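Local coordinates for methyl-accepting chemotaxis protein, putative (Geobacter sulfurreducens, PDB 3OOV) that probably serves in bacterial chemotaxis signalling, its GAF domain being likely to sense a small ligand or pass a signal on, though no ligand is established, at residues A[33-38]-A[133-138]; A[89-94]-A[113-118]. One frame throughout, in Å; residues are numbered along the deposited sequence.

Contact 1: A[33-38]-A[133-138]; sequences GYERVN and DNRSSR. With GOL (glycerol), chain C.
R36 and D133 form an antiparallel hydrogen-bonded pair, R36 N giving to D133 O at 3.0 Å and D133 N returning a bond to R36 O, and so join the start of strand 36-42 to the end of strand 125-133. Beyond this pair side chains take over. N134 turns its amide back so that OD1 accepts from E35 N at 2.8 Å, the donor lying almost straight out from the amide C=O, while ND2 comes 3.7 Å from CD1 of the Y34 ring, with amide and ring planes nearly parallel (5° apart). E35 swings CG anti to its backbone N (chi1 -169°) and, extended from there, carries OE1 into the type I turn N134-S137. There the syn lone pair of OE1 takes S136 N at 2.9 Å, and S136 OG arrives from above the carboxylate plane. The other oxygen, OE2, binds R36 NE at 2.8 Å, so one carboxylate ties the turn to an arginine.

The guanidinium groups of R36 and R135 lie flat on each other, centres 3.8 Å apart. The repulsion in this like-charged stack is probably eased by a carboxylate at the edge of each group: E35 for R36, and D133 for R135, whose NE and NH2 take one oxygen each. D133 OD1 also accepts R135 N, an Asx turn. A leucine in place of R135 would probably leave the D133 carboxylate without its charged mate and the R36 guanidinium without its stacking partner.

R135 also reaches the carbonyls of R108 and A109, and Y34 OH bonds D145 of helix 143-167. On the strand, V37 packs against A25 and L28 of helix 17-31, whereas N38 touches F51 and A54 of strand 48-55.

Contact 2: A[89-94]-A[113-118]; sequences DDVSAY and KSFVIC
The Asx turn at D90, which leads into the short 3-10 segment 91-93, docks on the residues just before strand 115-122, the strand of the GAF sheet between 125-133 and the outermost strand 86-88. One hydrogen bond joins the two: V91 N gives to K113 O at 2.6 Å, with the donor nearly in line with the carbonyl (C=O...N angle 161°). The same oxygen receives a CA-H...O contact from D90 CA at 3.3 Å, so two successive residues of the turn converge on a single acceptor.

Around this bond the side chains pack lightly. V91 points its CB toward the strand, and with CG1 between its backbone N and carbonyl carbon (chi1 83°) that methyl is brought to 4.2 Å from K113 CG, the two chains crossing obliquely. The end of F115 comes nearer the turn, its CE2 4.3 Å from V91 CB. S114 meets the turn through its CB, which lies 3.2 Å from D89 O.

The CB of D90 points away from 113-118, and its carboxylate works on its own loop. Its OD1 accepts both S92 N at 3.0 Å and S92 OG at 2.8 Å, and both donors approach from the same face of the carboxylate. A93 N and Y94 N then bond back to D90 O and V91 O, closing the short helical turn. Beyond it, A93 O bonds R83 of the second subunit, and that arginine forms a cation-pi contact with the Y94 ring.

The chemistry implies a division of labour: carboxylate, hydroxyl and backbone bonds shape the turn from within, whereas its grip on residues 113-115 rests on one short backbone bond and a small apolar patch of valine, phenylalanine and the CG methylene of the lysine.

Overall arrangement
The two contacts illustrate how neighbouring strands of one sheet can meet at a shared spot. Their centres lie 12 Å apart on the same sheet, where strand 125-133 of contact 1 runs beside strand 115-122 of contact 2. They touch directly: D133 CB lies 3.2 Å from S114 O and 4.0 Å from F115 CB. A glycerol, probably from the crystallisation liquor, touches residues of both. Its O3 gives a 2.6 Å hydrogen bond to D133 OD2 and takes a weak one from N38 ND2, while A109, L110 and S112 supply further bonds. The F115 side chain also lies close to it. Such a molecule is consistent with a ligand pocket, as in many GAF domains, though none is established here.

Contact 1: A[33-38]-A[133-138]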
loop_
_atom_site.group_PDB
_atom_site.type_symbol
_atom_site.label_atom_id
_atom_site.label_comp_id
_atom_site.label_asym_id
_atom_site.label_seq_id
_atom_site.Cartn_x
_atom_site.Cartn_y
_atom_site.Cartn_z
ATOM N N GLY A 33 -12.928 -4.657 17.761
ATOM C CA GLY A 33 -12.267 -5.942 18.052
ATOM C C GLY A 33 -10.834 -6.128 17.535
ATOM O O GLY A 33 -10.279 -7.240 17.692
ATOM N N TYR A 34 -10.179 -5.081 16.986
ATOM C CA TYR A 34 -8.687 -5.233 16.709
ATOM C C TYR A 34 -7.969 -5.340 18.007
ATOM O O TYR A 34 -8.201 -4.543 18.925
ATOM C CB TYR A 34 -8.094 -4.076 15.882
ATOM C CG TYR A 34 -8.726 -4.112 14.531
ATOM C CD1 TYR A 34 -8.347 -5.096 13.632
ATOM C CD2 TYR A 34 -9.818 -3.297 14.219
ATOM C CE1 TYR A 34 -8.947 -5.221 12.421
ATOM C CE2 TYR A 34 -10.445 -3.404 12.988
ATOM C CZ TYR A 34 -9.963 -4.370 12.068
ATOM O OH TYR A 34 -10.536 -4.562 10.816
ATOM N N GLU A 35 -7.054 -6.279 18.078
ATOM C CA GLU A 35 -6.478 -6.697 19.332
ATOM C C GLU A 35 -5.409 -5.683 19.849
ATOM O O GLU A 35 -5.388 -5.376 21.018
ATOM C CB GLU A 35 -5.820 -8.069 19.056
ATOM C CG GLU A 35 -5.391 -8.772 20.287
ATOM C CD GLU A 35 -4.211 -9.794 20.072
ATOM O OE1 GLU A 35 -4.382 -10.655 19.124
ATOM O OE2 GLU A 35 -3.171 -9.722 20.894
ATOM N N ARG A 36 -4.518 -5.197 18.979
ATOM C CA ARG A 36 -3.484 -4.245 19.340
ATOM C C ARG A 36 -3.538 -3.052 18.389
ATOM O O ARG A 36 -3.539 -3.231 17.169
ATOM C CB ARG A 36 -2.102 -4.904 19.237
ATOM C CG ARG A 36 -2.044 -6.245 19.812
ATOM C CD ARG A 36 -1.652 -6.276 21.270
ATOM N NE ARG A 36 -1.500 -7.655 21.735
ATOM C CZ ARG A 36 -0.531 -8.090 22.568
ATOM N NH1 ARG A 36 0.419 -7.263 23.030
ATOM N NH2 ARG A 36 -0.491 -9.377 22.936
ATOM N N VAL A 37 -3.660 -1.857 18.943
ATOM C CA VAL A 37 -3.785 -0.640 18.170
ATOM C C VAL A 37 -2.796 0.330 18.768
ATOM O O VAL A 37 -2.921 0.741 19.947
ATOM C CB VAL A 37 -5.196 -0.039 18.153
ATOM C CG1 VAL A 37 -5.225 1.294 17.331
ATOM C CG2 VAL A 37 -6.188 -1.071 17.536
ATOM N N ASN A 38 -1.794 0.612 17.956
ATOM C CA ASN A 38 -0.671 1.449 18.362
ATOM C C ASN A 38 -0.691 2.728 17.512
ATOM O O ASN A 38 -0.904 2.687 16.268
ATOM C CB ASN A 38 0.670 0.703 18.293
ATOM C CG ASN A 38 0.675 -0.550 19.178
ATOM O OD1 ASN A 38 0.499 -0.467 20.419
ATOM N ND2 ASN A 38 0.820 -1.740 18.540
ATOM N N ASP A 133 -2.475 -4.917 14.839
ATOM C CA ASP A 133 -2.314 -6.359 14.695
ATOM C C ASP A 133 -3.340 -7.161 15.496
ATOM O O ASP A 133 -3.924 -6.651 16.463
ATOM C CB ASP A 133 -0.882 -6.830 14.982
ATOM C CG ASP A 133 -0.573 -6.872 16.457
ATOM O OD1 ASP A 133 -1.050 -7.851 17.096
ATOM O OD2 ASP A 133 0.095 -5.921 17.008
ATOM N N ASN A 134 -3.573 -8.409 15.033
ATOM C CA ASN A 134 -4.417 -9.401 15.764
ATOM C C ASN A 134 -3.476 -10.627 15.986
ATOM O O ASN A 134 -3.734 -11.722 15.502
ATOM C CB ASN A 134 -5.619 -9.779 14.862
ATOM C CG ASN A 134 -6.741 -8.737 14.875
ATOM O OD1 ASN A 134 -6.887 -7.952 15.826
ATOM N ND2 ASN A 134 -7.563 -8.746 13.833
ATOM N N ARG A 135 -2.342 -10.414 16.626
ATOM C CA ARG A 135 -1.299 -11.440 16.621
ATOM C C ARG A 135 -1.706 -12.772 17.274
ATOM O O ARG A 135 -1.015 -13.738 17.097
ATOM C CB ARG A 135 -0.041 -10.920 17.319
ATOM C CG ARG A 135 -0.135 -10.896 18.877
ATOM C CD ARG A 135 1.055 -10.081 19.513
ATOM N NE ARG A 135 1.023 -8.674 19.106
ATOM C CZ ARG A 135 1.841 -7.714 19.579
ATOM N NH1 ARG A 135 2.785 -8.018 20.432
ATOM N NH2 ARG A 135 1.715 -6.436 19.188
ATOM N N SER A 136 -2.755 -12.800 18.104
ATOM C CA SER A 136 -3.086 -14.051 18.747
ATOM C C SER A 136 -4.086 -14.825 17.869
ATOM O O SER A 136 -4.356 -15.992 18.123
ATOM C CB SER A 136 -3.567 -13.850 20.187
ATOM O OG SER A 136 -4.933 -13.599 20.187
ATOM N N SER A 137 -4.587 -14.184 16.820
ATOM C CA SER A 137 -5.415 -14.887 15.860
ATOM C C SER A 137 -4.517 -15.355 14.713
ATOM O O SER A 137 -3.504 -14.713 14.355
ATOM C CB SER A 137 -6.569 -14.005 15.382
ATOM O OG SER A 137 -7.263 -14.603 14.278
ATOM N N ARG A 138 -4.862 -16.496 14.128
ATOM C CA ARG A 138 -4.119 -16.950 12.959
ATOM C C ARG A 138 -4.709 -16.296 11.684
ATOM O O ARG A 138 -4.194 -16.463 10.605
ATOM C CB ARG A 138 -4.038 -18.491 12.915
ATOM C CG ARG A 138 -2.937 -19.041 13.891
ATOM C CD ARG A 138 -3.468 -20.203 14.764
ATOM N NE ARG A 138 -2.384 -20.885 15.517
ATOM C CZ ARG A 138 -2.483 -21.383 16.760
ATOM N NH1 ARG A 138 -3.632 -21.301 17.442
ATOM N NH2 ARG A 138 -1.424 -21.987 17.315
HETATM C C1 GOL C . 3.861 -3.967 14.485
HETATM O O1 GOL C . 5.082 -3.339 14.787
HETATM C C2 GOL C . 2.991 -3.741 15.705
HETATM O O2 GOL C . 3.336 -4.731 16.686
HETATM C C3 GOL C . 1.574 -3.905 15.212
HETATM O O3 GOL C . 0.641 -3.524 16.202
#

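Contact 2: A[89-94]-A[113-118]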
loop_
_atom_site.group_PDB
_atom_site.type_symbol
_atom_site.label_atom_id
_atom_site.label_comp_id
_atom_site.label_asym_id
_atom_site.label_seq_id
_atom_site.Cartn_x
_atom_site.Cartn_y
_atom_site.Cartn_z
ATOM N N ASP A 89 1.865 -9.646 6.185
ATOM C CA ASP A 89 1.167 -10.848 6.669
ATOM C C ASP A 89 2.099 -11.686 7.544
ATOM O O ASP A 89 1.654 -12.318 8.502
ATOM C CB ASP A 89 0.481 -11.638 5.525
ATOM C CG ASP A 89 1.398 -11.934 4.359
ATOM O OD1 ASP A 89 2.637 -12.133 4.546
ATOM O OD2 ASP A 89 0.866 -12.012 3.219
ATOM N N ASP A 90 3.380 -11.674 7.208
ATOM C CA ASP A 90 4.389 -12.326 8.011
ATOM C C ASP A 90 5.698 -11.603 7.774
ATOM O O ASP A 90 6.245 -11.660 6.682
ATOM C CB ASP A 90 4.581 -13.783 7.597
ATOM C CG ASP A 90 5.417 -14.567 8.594
ATOM O OD1 ASP A 90 6.469 -14.068 9.060
ATOM O OD2 ASP A 90 5.038 -15.701 8.917
ATOM N N VAL A 91 6.253 -10.977 8.804
ATOM C CA VAL A 91 7.463 -10.197 8.542
ATOM C C VAL A 91 8.613 -10.994 7.944
ATOM O O VAL A 91 9.420 -10.433 7.226
ATOM C CB VAL A 91 7.884 -9.292 9.729
ATOM C CG1 VAL A 91 8.682 -10.072 10.736
ATOM C CG2 VAL A 91 8.665 -8.050 9.186
ATOM N N SER A 92 8.699 -12.303 8.191
ATOM C CA SER A 92 9.883 -13.065 7.723
ATOM C C SER A 92 9.845 -13.343 6.184
ATOM O O SER A 92 10.828 -13.766 5.630
ATOM C CB SER A 92 10.102 -14.376 8.546
ATOM O OG SER A 92 8.955 -15.190 8.407
ATOM N N ALA A 93 8.732 -13.076 5.516
ATOM C CA ALA A 93 8.644 -13.231 4.067
ATOM C C ALA A 93 9.066 -11.948 3.307
ATOM O O ALA A 93 8.959 -11.916 2.081
ATOM C CB ALA A 93 7.176 -13.631 3.629
ATOM N N TYR A 94 9.457 -10.892 4.039
ATOM C CA TYR A 94 9.824 -9.610 3.452
ATOM C C TYR A 94 11.319 -9.360 3.600
ATOM O O TYR A 94 11.953 -9.986 4.403
ATOM C CB TYR A 94 8.971 -8.451 4.075
ATOM C CG TYR A 94 7.536 -8.543 3.606
ATOM C CD1 TYR A 94 7.084 -7.926 2.416
ATOM C CD2 TYR A 94 6.645 -9.364 4.282
ATOM C CE1 TYR A 94 5.753 -8.084 2.007
ATOM C CE2 TYR A 94 5.405 -9.508 3.870
ATOM C CZ TYR A 94 4.962 -8.896 2.722
ATOM O OH TYR A 94 3.643 -9.125 2.399
ATOM N N LYS A 113 4.640 -10.226 14.503
ATOM C CA LYS A 113 5.237 -10.618 13.242
ATOM C C LYS A 113 4.295 -10.429 12.064
ATOM O O LYS A 113 4.671 -10.667 10.903
ATOM C CB LYS A 113 5.718 -12.096 13.357
ATOM C CG LYS A 113 7.184 -12.246 13.948
ATOM C CD LYS A 113 7.452 -11.489 15.256
ATOM C CE LYS A 113 8.950 -11.543 15.689
ATOM N NZ LYS A 113 9.337 -10.212 16.292
ATOM N N SER A 114 3.055 -10.061 12.353
ATOM C CA SER A 114 2.052 -9.847 11.330
ATOM C C SER A 114 1.281 -8.547 11.676
ATOM O O SER A 114 0.859 -8.360 12.813
ATOM C CB SER A 114 1.082 -11.000 11.310
ATOM O OG SER A 114 0.129 -10.662 12.294
ATOM N N PHE A 115 1.123 -7.628 10.724
ATOM C CA PHE A 115 0.514 -6.363 11.059
ATOM C C PHE A 115 0.221 -5.534 9.835
ATOM O O PHE A 115 0.760 -5.797 8.757
ATOM C CB PHE A 115 1.473 -5.556 11.966
ATOM C CG PHE A 115 2.875 -5.464 11.399
ATOM C CD1 PHE A 115 3.162 -4.554 10.378
ATOM C CD2 PHE A 115 3.856 -6.365 11.792
ATOM C CE1 PHE A 115 4.459 -4.511 9.839
ATOM C CE2 PHE A 115 5.143 -6.366 11.240
ATOM C CZ PHE A 115 5.438 -5.422 10.238
ATOM N N VAL A 116 -0.549 -4.490 10.053
ATOM C CA VAL A 116 -0.714 -3.356 9.108
ATOM C C VAL A 116 -0.227 -2.058 9.732
ATOM O O VAL A 116 -0.566 -1.718 10.939
ATOM C CB VAL A 116 -2.225 -3.159 8.860
ATOM C CG1 VAL A 116 -2.536 -1.813 8.157
ATOM C CG2 VAL A 116 -2.809 -4.408 8.007
ATOM N N ILE A 117 0.558 -1.319 8.958
ATOM C CA ILE A 117 0.949 0.081 9.330
ATOM C C ILE A 117 0.311 1.009 8.307
ATOM O O ILE A 117 0.426 0.803 7.084
ATOM C CB ILE A 117 2.457 0.339 9.273
ATOM C CG1 ILE A 117 3.313 -0.877 9.709
ATOM C CG2 ILE A 117 2.774 1.688 9.996
ATOM C CD1 ILE A 117 3.168 -1.278 11.295
ATOM N N CYS A 118 -0.331 2.040 8.821
ATOM C CA CYS A 118 -1.134 2.932 8.017
ATOM C C CYS A 118 -0.728 4.383 8.393
ATOM O O CYS A 118 -0.660 4.699 9.561
ATOM C CB CYS A 118 -2.603 2.666 8.270
ATOM S SG CYS A 118 -3.635 3.914 7.488
#